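Local structure of Succinylglutamatedesuccinylase/aspartoacylase (Rhodobacter sphaeroides 2.4.1, 3CDX) at residues R172-A177 / K238-I243; G229-L234 / T249-G254. The protein probably works as a metal-dependent hydrolase of the succinylglutamate desuccinylase/aspartoacylase family, cleaving amide or ester bonds, and holds a calcium ion in this crystal. All coordinates share one frame; numbering follows the deposited sequence.

Contact 1. Residues R172-A177 / K238-I243; sequences RARTLA and KHMGVI
A water molecule ties Arg174 to His239: it donates to the backbone O of Arg174 at 2.6 Å and lies 2.7 Å from His239 NE2, in the plane of the imidazole. His239 reaches it because its CG stands anti to the backbone N (chi1 174°), which sends the ring from the last turn of its helix out toward helix 169-182. The ring is used in two ways. While NE2 at its edge meets the water, one face is turned to the Ala177 carbonyl, whose O sits 3.8 Å from His239 CE1, and the methyl CB of Ala177 comes to 4.2 Å from the same CE1. Further along, the extended chain of Arg174 runs nearly at right angles to the folded side chain of Met240. Met240 bends at both chi2 and chi3, bringing its CE to 4.2 Å from Arg174 NH2, an oblique van der Waals touch in this thin, water-bridged interface at the surface. Just after Met240, Gly241 takes positive phi in a Schellman motif that closes helix 223-239. The contact therefore joins the middle of helix 169-182 to the C-terminal end of helix 223-239, with the side chains of Arg174 and Thr175 also packing against strand 209-214 and Met240 against Pro54.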
loop_
_atom_site.group_PDB
_atom_site.type_symbol
_atom_site.label_atom_id
_atom_site.label_comp_id
_atom_site.label_asym_id
_atom_site.label_seq_id
_atom_site.Cartn_x
_atom_site.Cartn_y
_atom_site.Cartn_z
ATOM N N ARG A 172 36.851 -15.948 -24.689
ATOM C CA ARG A 172 36.521 -16.935 -23.675
ATOM C C ARG A 172 37.741 -17.194 -22.815
ATOM O O ARG A 172 37.655 -17.206 -21.582
ATOM C CB ARG A 172 36.047 -18.233 -24.316
ATOM C CG ARG A 172 35.380 -19.171 -23.310
ATOM C CD ARG A 172 34.591 -20.249 -23.977
ATOM N NE ARG A 172 35.451 -21.155 -24.727
ATOM C CZ ARG A 172 35.280 -21.429 -26.016
ATOM N NH1 ARG A 172 34.274 -20.877 -26.691
ATOM N NH2 ARG A 172 36.103 -22.273 -26.622
ATOM N N ALA A 173 38.887 -17.354 -23.478
ATOM C CA ALA A 173 40.166 -17.519 -22.790
ATOM C C ALA A 173 40.479 -16.301 -21.947
ATOM O O ALA A 173 40.976 -16.409 -20.814
ATOM C CB ALA A 173 41.286 -17.748 -23.798
ATOM N N ARG A 174 40.230 -15.129 -22.519
ATOM C CA ARG A 174 40.533 -13.893 -21.836
ATOM C C ARG A 174 39.652 -13.702 -20.597
ATOM O O ARG A 174 40.122 -13.238 -19.566
ATOM C CB ARG A 174 40.343 -12.731 -22.786
ATOM C CG ARG A 174 41.207 -11.588 -22.378
ATOM C CD ARG A 174 41.109 -10.396 -23.290
ATOM N NE ARG A 174 41.662 -9.250 -22.576
ATOM C CZ ARG A 174 41.361 -7.988 -22.845
ATOM N NH1 ARG A 174 40.502 -7.708 -23.829
ATOM N NH2 ARG A 174 41.904 -7.009 -22.122
ATOM N N THR A 175 38.375 -14.050 -20.721
ATOM C CA THR A 175 37.435 -13.965 -19.600
ATOM C C THR A 175 37.718 -15.064 -18.559
ATOM O O THR A 175 37.809 -14.770 -17.365
ATOM C CB THR A 175 35.961 -13.976 -20.064
ATOM O OG1 THR A 175 35.794 -13.052 -21.166
ATOM C CG2 THR A 175 35.020 -13.600 -18.866
ATOM N N LEU A 176 37.947 -16.296 -19.018
ATOM C CA LEU A 176 38.360 -17.391 -18.106
ATOM C C LEU A 176 39.577 -17.038 -17.259
ATOM O O LEU A 176 39.630 -17.316 -16.052
ATOM C CB LEU A 176 38.612 -18.676 -18.881
ATOM C CG LEU A 176 37.375 -19.403 -19.423
ATOM C CD1 LEU A 176 37.810 -20.473 -20.420
ATOM C CD2 LEU A 176 36.544 -20.008 -18.280
ATOM N N ALA A 177 40.522 -16.366 -17.884
ATOM C CA ALA A 177 41.746 -15.967 -17.209
ATOM C C ALA A 177 41.498 -14.904 -16.157
ATOM O O ALA A 177 42.181 -14.866 -15.134
ATOM C CB ALA A 177 42.745 -15.452 -18.224
ATOM N N LYS A 238 45.524 -6.361 -10.262
ATOM C CA LYS A 238 46.861 -6.922 -10.423
ATOM C C LYS A 238 46.978 -7.663 -11.759
ATOM O O LYS A 238 47.922 -7.419 -12.510
ATOM C CB LYS A 238 47.227 -7.827 -9.226
ATOM C CG LYS A 238 47.332 -7.033 -7.925
ATOM C CD LYS A 238 47.564 -7.953 -6.763
ATOM C CE LYS A 238 47.867 -7.172 -5.501
ATOM N NZ LYS A 238 47.711 -8.115 -4.311
ATOM N N HIS A 239 45.990 -8.515 -12.057
ATOM C CA HIS A 239 45.887 -9.218 -13.321
ATOM C C HIS A 239 45.951 -8.254 -14.491
ATOM O O HIS A 239 46.572 -8.524 -15.509
ATOM C CB HIS A 239 44.580 -9.988 -13.389
ATOM C CG HIS A 239 44.318 -10.643 -14.713
ATOM N ND1 HIS A 239 45.021 -11.745 -15.151
ATOM C CD2 HIS A 239 43.405 -10.375 -15.677
ATOM C CE1 HIS A 239 44.565 -12.121 -16.337
ATOM N NE2 HIS A 239 43.576 -11.314 -16.675
ATOM N N MET A 240 45.314 -7.112 -14.358
ATOM C CA MET A 240 45.236 -6.250 -15.513
ATOM C C MET A 240 46.449 -5.334 -15.616
ATOM O O MET A 240 46.571 -4.588 -16.596
ATOM C CB MET A 240 43.923 -5.453 -15.502
ATOM C CG MET A 240 42.709 -6.343 -15.743
ATOM S SD MET A 240 42.474 -7.028 -17.395
ATOM C CE MET A 240 42.209 -5.480 -18.267
ATOM N N GLY A 241 47.315 -5.401 -14.596
ATOM C CA GLY A 241 48.533 -4.591 -14.506
ATOM C C GLY A 241 48.306 -3.150 -14.104
ATOM O O GLY A 241 49.122 -2.271 -14.406
ATOM N N VAL A 242 47.196 -2.896 -13.405
ATOM C CA VAL A 242 46.811 -1.540 -12.984
ATOM C C VAL A 242 47.452 -1.200 -11.629
ATOM O O VAL A 242 47.779 -0.062 -11.358
ATOM C CB VAL A 242 45.245 -1.378 -12.981
ATOM C CG1 VAL A 242 44.801 -0.034 -12.428
ATOM C CG2 VAL A 242 44.711 -1.581 -14.374
ATOM N N ILE A 243 47.631 -2.207 -10.781
ATOM C CA ILE A 243 48.384 -2.035 -9.560
ATOM C C ILE A 243 49.424 -3.146 -9.472
ATOM O O ILE A 243 49.316 -4.167 -10.148
ATOM C CB ILE A 243 47.479 -2.034 -8.281
ATOM C CG1 ILE A 243 47.039 -3.454 -7.932
ATOM C CG2 ILE A 243 46.263 -1.094 -8.478
ATOM C CD1 ILE A 243 46.139 -3.561 -6.723
HETATM O O HOH W 1 42.025 -11.685 -18.820
#

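Contact 2. Residues G229-L234 / T249-G254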
loop_
_atom_site.group_PDB
_atom_site.type_symbol
_atom_site.label_atom_id
_atom_site.label_comp_id
_atom_site.label_asym_id
_atom_site.label_seq_id
_atom_site.Cartn_x
_atom_site.Cartn_y
_atom_site.Cartn_z
ATOM N N GLY A 229 35.464 -11.328 -2.122
ATOM C CA GLY A 229 35.214 -10.157 -2.948
ATOM C C GLY A 229 36.247 -9.057 -2.823
ATOM O O GLY A 229 36.694 -8.514 -3.827
ATOM N N LYS A 230 36.643 -8.708 -1.608
ATOM C CA LYS A 230 37.700 -7.716 -1.405
ATOM C C LYS A 230 39.023 -8.145 -2.086
ATOM O O LYS A 230 39.647 -7.364 -2.832
ATOM C CB LYS A 230 37.973 -7.517 0.082
ATOM C CG LYS A 230 36.966 -6.638 0.876
ATOM C CD LYS A 230 37.468 -6.380 2.335
ATOM C CE LYS A 230 36.732 -5.212 2.986
ATOM N NZ LYS A 230 37.222 -4.798 4.350
ATOM N N ARG A 231 39.466 -9.373 -1.816
ATOM C CA ARG A 231 40.666 -9.912 -2.495
ATOM C C ARG A 231 40.478 -9.979 -4.034
ATOM O O ARG A 231 41.389 -9.689 -4.777
ATOM C CB ARG A 231 41.039 -11.279 -1.914
ATOM C CG ARG A 231 42.394 -11.845 -2.398
ATOM C CD ARG A 231 42.663 -13.241 -1.889
ATOM N NE ARG A 231 41.878 -14.248 -2.584
ATOM C CZ ARG A 231 42.012 -15.557 -2.387
ATOM N NH1 ARG A 231 42.914 -16.012 -1.534
ATOM N NH2 ARG A 231 41.278 -16.407 -3.064
ATOM N N GLY A 232 39.297 -10.380 -4.501
ATOM C CA GLY A 232 39.108 -10.619 -5.937
ATOM C C GLY A 232 39.272 -9.375 -6.767
ATOM O O GLY A 232 39.776 -9.439 -7.897
ATOM N N ILE A 233 38.816 -8.236 -6.238
ATOM C CA ILE A 233 38.920 -7.003 -6.988
ATOM C C ILE A 233 40.349 -6.468 -7.053
ATOM O O ILE A 233 40.747 -5.938 -8.090
ATOM C CB ILE A 233 37.861 -5.917 -6.585
ATOM C CG1 ILE A 233 38.018 -5.426 -5.138
ATOM C CG2 ILE A 233 36.424 -6.476 -6.833
ATOM C CD1 ILE A 233 36.987 -4.314 -4.737
ATOM N N LEU A 234 41.102 -6.617 -5.959
ATOM C CA LEU A 234 42.551 -6.336 -5.960
ATOM C C LEU A 234 43.274 -7.232 -6.960
ATOM O O LEU A 234 44.047 -6.739 -7.760
ATOM C CB LEU A 234 43.170 -6.576 -4.579
ATOM C CG LEU A 234 42.920 -5.551 -3.487
ATOM C CD1 LEU A 234 43.494 -6.093 -2.171
ATOM C CD2 LEU A 234 43.511 -4.191 -3.836
ATOM N N THR A 249 45.332 -16.482 -4.953
ATOM C CA THR A 249 44.251 -17.362 -5.383
ATOM C C THR A 249 44.139 -18.621 -4.527
ATOM O O THR A 249 43.358 -19.527 -4.851
ATOM C CB THR A 249 44.430 -17.755 -6.871
ATOM O OG1 THR A 249 45.640 -18.500 -7.040
ATOM C CG2 THR A 249 44.476 -16.513 -7.796
ATOM N N ALA A 250 44.942 -18.691 -3.459
ATOM C CA ALA A 250 44.890 -19.782 -2.484
ATOM C C ALA A 250 43.481 -19.831 -1.893
ATOM O O ALA A 250 42.884 -18.805 -1.615
ATOM C CB ALA A 250 45.945 -19.574 -1.365
ATOM N N GLN A 251 42.955 -21.032 -1.733
ATOM C CA GLN A 251 41.600 -21.204 -1.256
ATOM C C GLN A 251 41.653 -21.685 0.177
ATOM O O GLN A 251 42.646 -22.314 0.595
ATOM C CB GLN A 251 40.850 -22.193 -2.150
ATOM C CG GLN A 251 40.824 -21.752 -3.625
ATOM C CD GLN A 251 40.141 -20.405 -3.821
ATOM O OE1 GLN A 251 39.141 -20.090 -3.160
ATOM N NE2 GLN A 251 40.692 -19.593 -4.705
ATOM N N ARG A 252 40.609 -21.369 0.935
ATOM C CA ARG A 252 40.539 -21.793 2.329
ATOM C C ARG A 252 40.697 -23.296 2.439
ATOM O O ARG A 252 41.341 -23.789 3.347
ATOM C CB ARG A 252 39.212 -21.384 2.995
ATOM C CG ARG A 252 39.259 -21.592 4.506
ATOM C CD ARG A 252 37.985 -21.158 5.175
ATOM N NE ARG A 252 37.940 -19.718 5.283
ATOM C CZ ARG A 252 38.474 -19.018 6.269
ATOM N NH1 ARG A 252 39.098 -19.633 7.271
ATOM N NH2 ARG A 252 38.381 -17.688 6.254
ATOM N N GLY A 253 40.080 -24.025 1.521
ATOM C CA GLY A 253 40.052 -25.476 1.616
ATOM C C GLY A 253 41.372 -26.086 1.195
ATOM O O GLY A 253 41.502 -27.308 1.135
ATOM N N GLY A 254 42.345 -25.236 0.873
ATOM C CA GLY A 254 43.648 -25.726 0.441
ATOM C C GLY A 254 44.055 -25.446 -0.990
ATOM O O GLY A 254 45.229 -25.138 -1.238
#
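Arg231 reaches from helix 223-239 to the carbonyl of Ala250, just ahead of a type I beta turn, Gln251 to Gly254, in the loop before strand 259-271. The close part is a two-nitrogen grip on one oxygen: Arg231 NH1 donates to Ala250 O at 2.8 Å, fairly straight at 162°, and Arg231 NH2 to the same Ala250 O at 3.2 Å, more bent. CG anti to the backbone N (chi1 -171°) and a bend at chi3 set the guanidinium end-on. That oxygen lies in the guanidinium plane, but NH1 approaches within the carbonyl plane, NH2 from above it. Thr249 CA packs over one guanidinium face, toward its rim. Arg231 NH2 and Gln251 NE2 both donate to Gly183 O and so share this acceptor. An alanine at Arg231 removes both donors, which would probably strip Ala250 O of two bonds, leave Gly183 O to Gln251 NE2 and weaken the tie between loop and helix. The other side is looser: Arg252, Gly253 and Gly254 are exposed and stand off from the helix segment, although Arg252 salt-bridges Glu224. Within the loop, Gln251 NE2 makes a weak bond to Thr249 O at 2.7 Å, its amide turned 83° from the guanidinium plane.

In the fold
Both contacts draw on helix 223-239: contact 2 uses residues 229-234 in its middle, contact 1 its last turn and the residues that follow. Their centres are 15 Å apart, and they meet where Ile243 CD1 packs 3.9 Å from Leu234 O. Along the chain the order is 172-177, 229-234, 238-243, 249-254, so the segments alternate and the two contacts cross along the chain. Contact 1 reaches back to helix 169-182, whereas contact 2 reaches forward to the loop before strand 259-271. One helix is thus tied to an earlier helix and a later loop, at the surface and away from the calcium site of His63, Glu66 and His149.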